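Local coordinates for protein xylooligosaccharide oxidase (Myceliophthora thermophila, PDB 5L6G) that oxidises the C1 hydroxyl of xylooligosaccharides and related sugars to lactones with a bicovalently bound FAD, passing the electrons to molecular oxygen to give hydrogen peroxide, at residues L206-R211 with R467-R472; E460-Y465 with A491-E496. All blocks are in the same frame, centred on the assembly; numbering follows the deposited sequence.

Contact 1. Residues L206-R211 with R467-R472; sequences LFWALR and RQNLDR
R472 lies flat against one face of the W208 indole. The ring and guanidinium planes are only 15° apart. The group centres are 3.8 Å from each other. This is a stacked cation-pi pair. R472 CZ sits almost squarely over the five-membered ring. R472 NH1 hangs above the pyrrole side, 3.4 Å from W208 NE1. Both are donors, so this approach is part of the stack and not a hydrogen bond. Further back, R472 CD rests over the six-membered ring as a CH-pi contact, 3.7 Å from the ring centroid. The whole R472 side chain is extended, with CG anti to the backbone N (chi1 -179°). It can therefore run across the indole from the benzene end, where R472 CB meets W208 CH2, to the pyrrole end. A salt bridge from R472 NH2 to D205, just before the segment, holds the charged end in place over the ring.

N469 meets the same indole at its outer rim. Its backbone O lies in the ring plane at the edge, 3.6 Å from W208 CH2. N469 CG approaches W208 CZ2 at 3.7 Å. The amide is not stacked: its plane stands 71° from that of the indole. N469 ND2 is hydrogen-bonded to S398 O, which helps to fix this turned amide. W208 also packs on L473 and I476, further along the helix of R472.

W208 projects from helix 204-213 onto the turn at N469 and the first part of helix 470-480. The arrangement is a helix-to-helix contact built on an arginine–tryptophan cation-pi stack. It joins the PCMH-type FAD-binding region to the berberine-like C-terminal region of this oxidase family.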
loop_
_atom_site.group_PDB
_atom_site.type_symbol
_atom_site.label_atom_id
_atom_site.label_comp_id
_atom_site.label_asym_id
_atom_site.label_seq_id
_atom_site.Cartn_x
_atom_site.Cartn_y
_atom_site.Cartn_z
ATOM N N LEU A 206 -2.455 -5.494 19.850
ATOM C CA LEU A 206 -3.239 -4.789 18.847
ATOM C C LEU A 206 -2.330 -3.881 18.031
ATOM O O LEU A 206 -2.460 -3.802 16.815
ATOM C CB LEU A 206 -4.354 -3.971 19.515
ATOM C CG LEU A 206 -5.113 -2.994 18.609
ATOM C CD1 LEU A 206 -5.699 -3.709 17.405
ATOM C CD2 LEU A 206 -6.208 -2.293 19.392
ATOM N N PHE A 207 -1.402 -3.208 18.697
ATOM C CA PHE A 207 -0.463 -2.344 17.996
ATOM C C PHE A 207 0.337 -3.166 16.993
ATOM O O PHE A 207 0.505 -2.776 15.842
ATOM C CB PHE A 207 0.464 -1.659 18.987
ATOM C CG PHE A 207 1.172 -0.476 18.413
ATOM C CD1 PHE A 207 0.449 0.527 17.786
ATOM C CD2 PHE A 207 2.534 -0.357 18.501
ATOM C CE1 PHE A 207 1.086 1.636 17.253
ATOM C CE2 PHE A 207 3.184 0.756 17.975
ATOM C CZ PHE A 207 2.450 1.749 17.350
ATOM N N TRP A 208 0.793 -4.332 17.432
ATOM C CA TRP A 208 1.465 -5.284 16.544
ATOM C C TRP A 208 0.548 -5.676 15.380
ATOM O O TRP A 208 0.939 -5.556 14.223
ATOM C CB TRP A 208 1.925 -6.517 17.346
ATOM C CG TRP A 208 2.651 -7.550 16.528
ATOM C CD1 TRP A 208 3.983 -7.625 16.301
ATOM C CD2 TRP A 208 2.063 -8.659 15.834
ATOM N NE1 TRP A 208 4.274 -8.714 15.510
ATOM C CE2 TRP A 208 3.105 -9.357 15.203
ATOM C CE3 TRP A 208 0.753 -9.121 15.683
ATOM C CZ2 TRP A 208 2.881 -10.493 14.442
ATOM C CZ3 TRP A 208 0.533 -10.252 14.935
ATOM C CH2 TRP A 208 1.586 -10.921 14.315
ATOM N N ALA A 209 -0.682 -6.102 15.671
ATOM C CA ALA A 209 -1.594 -6.547 14.608
ATOM C C ALA A 209 -1.954 -5.422 13.621
ATOM O O ALA A 209 -1.988 -5.639 12.404
ATOM C CB ALA A 209 -2.850 -7.180 15.189
ATOM N N LEU A 210 -2.169 -4.211 14.129
ATOM C CA LEU A 210 -2.478 -3.068 13.277
ATOM C C LEU A 210 -1.413 -2.779 12.245
ATOM O O LEU A 210 -1.726 -2.328 11.132
ATOM C CB LEU A 210 -2.636 -1.782 14.094
ATOM C CG LEU A 210 -3.867 -1.652 14.976
ATOM C CD1 LEU A 210 -3.778 -0.346 15.758
ATOM C CD2 LEU A 210 -5.137 -1.721 14.146
ATOM N N ARG A 211 -0.161 -2.993 12.641
ATOM C CA ARG A 211 0.954 -2.531 11.876
ATOM C C ARG A 211 1.369 -3.549 10.834
ATOM O O ARG A 211 2.495 -4.060 10.867
ATOM C CB ARG A 211 2.097 -2.103 12.812
ATOM C CG ARG A 211 1.813 -0.687 13.278
ATOM C CD ARG A 211 2.343 -0.354 14.623
ATOM N NE ARG A 211 3.781 -0.421 14.769
ATOM C CZ ARG A 211 4.435 -1.371 15.424
ATOM N NH1 ARG A 211 3.796 -2.424 15.935
ATOM N NH2 ARG A 211 5.756 -1.275 15.553
ATOM N N ARG A 467 2.299 -14.577 5.909
ATOM C CA ARG A 467 3.312 -15.613 6.081
ATOM C C ARG A 467 3.499 -16.009 7.549
ATOM O O ARG A 467 2.563 -16.494 8.174
ATOM C CB ARG A 467 4.626 -15.181 5.396
ATOM C CG ARG A 467 4.578 -15.199 3.868
ATOM C CD ARG A 467 4.418 -16.634 3.366
ATOM N NE ARG A 467 4.627 -16.795 1.921
ATOM C CZ ARG A 467 4.051 -17.736 1.166
ATOM N NH1 ARG A 467 3.186 -18.605 1.697
ATOM N NH2 ARG A 467 4.326 -17.809 -0.136
ATOM N N GLN A 468 4.692 -15.794 8.103
ATOM C CA GLN A 468 5.018 -16.316 9.412
ATOM C C GLN A 468 4.232 -15.635 10.542
ATOM O O GLN A 468 4.208 -16.127 11.655
ATOM C CB GLN A 468 6.525 -16.160 9.682
ATOM C CG GLN A 468 6.955 -14.731 10.010
ATOM C CD GLN A 468 7.174 -13.854 8.787
ATOM O OE1 GLN A 468 6.911 -14.260 7.657
ATOM N NE2 GLN A 468 7.695 -12.653 9.013
ATOM N N ASN A 469 3.603 -14.504 10.250
ATOM C CA ASN A 469 2.822 -13.786 11.253
ATOM C C ASN A 469 1.334 -14.127 11.257
ATOM O O ASN A 469 0.582 -13.653 12.126
ATOM C CB ASN A 469 3.041 -12.303 11.053
ATOM C CG ASN A 469 4.436 -11.900 11.414
ATOM O OD1 ASN A 469 5.104 -12.620 12.152
ATOM N ND2 ASN A 469 4.897 -10.779 10.905
ATOM N N LEU A 470 0.914 -14.991 10.337
ATOM C CA LEU A 470 -0.490 -15.346 10.242
ATOM C C LEU A 470 -1.021 -15.931 11.541
ATOM O O LEU A 470 -2.093 -15.553 11.999
ATOM C CB LEU A 470 -0.753 -16.321 9.104
ATOM C CG LEU A 470 -2.218 -16.720 8.907
ATOM C CD1 LEU A 470 -3.095 -15.488 8.722
ATOM C CD2 LEU A 470 -2.340 -17.681 7.727
ATOM N N ASP A 471 -0.293 -16.873 12.136
ATOM C CA ASP A 471 -0.866 -17.602 13.281
ATOM C C ASP A 471 -1.179 -16.659 14.448
ATOM O O ASP A 471 -2.261 -16.712 15.023
ATOM C CB ASP A 471 0.021 -18.774 13.700
ATOM C CG ASP A 471 -0.120 -19.981 12.756
ATOM O OD1 ASP A 471 -1.056 -19.996 11.916
ATOM O OD2 ASP A 471 0.702 -20.924 12.845
ATOM N N ARG A 472 -0.261 -15.763 14.766
ATOM C CA ARG A 472 -0.511 -14.799 15.831
ATOM C C ARG A 472 -1.630 -13.828 15.446
ATOM O O ARG A 472 -2.499 -13.514 16.267
ATOM C CB ARG A 472 0.759 -14.041 16.180
ATOM C CG ARG A 472 0.538 -13.043 17.292
ATOM C CD ARG A 472 1.840 -12.396 17.674
ATOM N NE ARG A 472 1.642 -11.344 18.667
ATOM C CZ ARG A 472 2.570 -10.444 18.982
ATOM N NH1 ARG A 472 3.752 -10.463 18.380
ATOM N NH2 ARG A 472 2.308 -9.519 19.887
#

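Contact 2. Residues E460-Y465 with A491-E496; sequences EAQEVY and AVEPAE
Q462 and E493 are joined by two hydrogen bonds that use both ends of the Q462 amide. Q462 CG lies anti to the carbonyl carbon, and the chain runs extended beyond it, carrying the amide out from the helix to E493. E493 N donates to Q462 OE1 at 2.9 Å, with an N-H...O angle of 167°. This donor lies well above the carbonyl plane, 59° out of it. In return Q462 NE2 donates to E493 OE2 at 3.0 Å. That bond is nearly straight, at 174°. It lies close to the amide plane of Q462 and uses the anti lone pair of OE2. The two side chains cross at about a right angle.

Q462 NE2 has a second acceptor, R458 O, one turn back in the helix. Both ends of this buried amide are therefore engaged, which should hold it against flipping. Q462 CD also packs on A491 O, 3.6 Å away. A491 O itself accepts from R458 NE. Nearby, E493 O accepts from R474 NE, and V492 N donates to N216 OD1.

With an alanine here the amide is gone, which would probably leave E493 N without this acceptor and the E493 carboxylate freer to turn.

The C-terminal chain has no regular secondary structure here. Paired donors and acceptors probably help to set its course against helix 458-466. The second bond, to a carboxylate, probably adds an electrostatic pull on the amide N-H.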
loop_
_atom_site.group_PDB
_atom_site.type_symbol
_atom_site.label_atom_id
_atom_site.label_comp_id
_atom_site.label_asym_id
_atom_site.label_seq_id
_atom_site.Cartn_x
_atom_site.Cartn_y
_atom_site.Cartn_z
ATOM N N GLU A 460 -5.316 -18.845 0.765
ATOM C CA GLU A 460 -4.049 -18.509 0.166
ATOM C C GLU A 460 -3.690 -17.080 0.516
ATOM O O GLU A 460 -2.545 -16.817 0.856
ATOM C CB GLU A 460 -4.002 -18.720 -1.352
ATOM C CG GLU A 460 -2.567 -18.548 -1.877
ATOM C CD GLU A 460 -2.412 -18.665 -3.383
ATOM O OE1 GLU A 460 -3.420 -18.801 -4.106
ATOM O OE2 GLU A 460 -1.251 -18.589 -3.839
ATOM N N ALA A 461 -4.662 -16.172 0.456
ATOM C CA ALA A 461 -4.388 -14.750 0.645
ATOM C C ALA A 461 -3.757 -14.474 2.016
ATOM O O ALA A 461 -2.709 -13.803 2.120
ATOM C CB ALA A 461 -5.661 -13.935 0.458
ATOM N N GLN A 462 -4.376 -15.019 3.057
ATOM C CA GLN A 462 -3.853 -14.862 4.421
ATOM C C GLN A 462 -2.421 -15.364 4.515
ATOM O O GLN A 462 -1.572 -14.725 5.155
ATOM C CB GLN A 462 -4.687 -15.660 5.397
ATOM C CG GLN A 462 -6.032 -15.069 5.663
ATOM C CD GLN A 462 -6.882 -16.054 6.388
ATOM O OE1 GLN A 462 -6.778 -16.192 7.584
ATOM N NE2 GLN A 462 -7.671 -16.801 5.644
ATOM N N GLU A 463 -2.173 -16.514 3.885
ATOM C CA GLU A 463 -0.865 -17.152 3.953
ATOM C C GLU A 463 0.198 -16.317 3.261
ATOM O O GLU A 463 1.253 -16.057 3.843
ATOM C CB GLU A 463 -0.905 -18.572 3.406
ATOM C CG GLU A 463 -1.684 -19.483 4.349
ATOM C CD GLU A 463 -1.657 -20.960 4.003
ATOM O OE1 GLU A 463 -1.132 -21.338 2.935
ATOM O OE2 GLU A 463 -2.185 -21.750 4.832
ATOM N N VAL A 464 -0.103 -15.874 2.049
ATOM C CA VAL A 464 0.875 -15.141 1.258
ATOM C C VAL A 464 1.057 -13.699 1.708
ATOM O O VAL A 464 2.157 -13.140 1.565
ATOM C CB VAL A 464 0.591 -15.207 -0.260
ATOM C CG1 VAL A 464 0.623 -16.647 -0.752
ATOM C CG2 VAL A 464 -0.713 -14.500 -0.633
ATOM N N TYR A 465 -0.006 -13.082 2.224
ATOM C CA TYR A 465 0.078 -11.706 2.699
ATOM C C TYR A 465 0.818 -11.565 4.014
ATOM O O TYR A 465 1.510 -10.576 4.210
ATOM C CB TYR A 465 -1.314 -11.099 2.895
ATOM C CG TYR A 465 -2.121 -10.792 1.654
ATOM C CD1 TYR A 465 -1.530 -10.442 0.438
ATOM C CD2 TYR A 465 -3.514 -10.808 1.718
ATOM C CE1 TYR A 465 -2.312 -10.153 -0.689
ATOM C CE2 TYR A 465 -4.290 -10.505 0.611
ATOM C CZ TYR A 465 -3.693 -10.184 -0.587
ATOM O OH TYR A 465 -4.498 -9.904 -1.668
ATOM N N ALA A 491 -10.017 -11.365 4.564
ATOM C CA ALA A 491 -9.761 -11.078 5.968
ATOM C C ALA A 491 -9.126 -12.274 6.667
ATOM O O ALA A 491 -9.393 -13.449 6.350
ATOM C CB ALA A 491 -11.019 -10.668 6.706
ATOM N N VAL A 492 -8.302 -11.942 7.656
ATOM C CA VAL A 492 -7.759 -12.927 8.568
ATOM C C VAL A 492 -8.906 -13.668 9.255
ATOM O O VAL A 492 -9.831 -13.041 9.752
ATOM C CB VAL A 492 -6.883 -12.261 9.628
ATOM C CG1 VAL A 492 -6.492 -13.254 10.700
ATOM C CG2 VAL A 492 -5.630 -11.671 8.952
ATOM N N GLU A 493 -8.810 -14.985 9.300
ATOM C CA GLU A 493 -9.786 -15.817 10.008
ATOM C C GLU A 493 -9.468 -15.912 11.498
ATOM O O GLU A 493 -8.327 -16.186 11.866
ATOM C CB GLU A 493 -9.745 -17.239 9.478
ATOM C CG GLU A 493 -10.267 -17.416 8.082
ATOM C CD GLU A 493 -10.140 -18.852 7.633
ATOM O OE1 GLU A 493 -10.897 -19.701 8.166
ATOM O OE2 GLU A 493 -9.286 -19.124 6.766
ATOM N N PRO A 494 -10.482 -15.782 12.361
ATOM C CA PRO A 494 -10.177 -15.993 13.775
ATOM C C PRO A 494 -9.583 -17.383 13.982
ATOM O O PRO A 494 -9.957 -18.330 13.281
ATOM C CB PRO A 494 -11.546 -15.889 14.470
ATOM C CG PRO A 494 -12.451 -15.213 13.502
ATOM C CD PRO A 494 -11.902 -15.455 12.125
ATOM N N ALA A 495 -8.641 -17.492 14.908
ATOM C CA ALA A 495 -8.144 -18.788 15.318
ATOM C C ALA A 495 -9.318 -19.539 15.937
ATOM O O ALA A 495 -10.205 -18.930 16.547
ATOM C CB ALA A 495 -7.005 -18.644 16.323
ATOM N N GLU A 496 -9.338 -20.849 15.742
ATOM C CA GLU A 496 -10.331 -21.698 16.389
ATOM C C GLU A 496 -9.914 -21.900 17.835
ATOM O O GLU A 496 -8.732 -22.068 18.119
ATOM C CB GLU A 496 -10.418 -23.056 15.699
ATOM C CG GLU A 496 -10.845 -23.008 14.239
ATOM C CD GLU A 496 -11.061 -24.397 13.658
ATOM O OE1 GLU A 496 -10.954 -25.393 14.415
ATOM O OE2 GLU A 496 -11.342 -24.501 12.444
#

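The centres of the two contacts lie about 11 Å apart, on the same side of the chain's centre. Along the chain their segments alternate: 206-211, 460-465, 467-472, then 491-496. Helices 458-466 and 470-480 follow each other directly, and each contact uses one of them. They also touch: L470 CD1 packs on Q462 CB at 3.7 Å, and L470 CD2 on E463 CG. Contact 1 ties the start of helix 470-480 to helix 204-213 of the PCMH-type FAD-binding region. Contact 2 brings the C-terminal chain back onto the first helix of the pair. The C-terminal region is thereby joined both to itself and to the FAD-binding part.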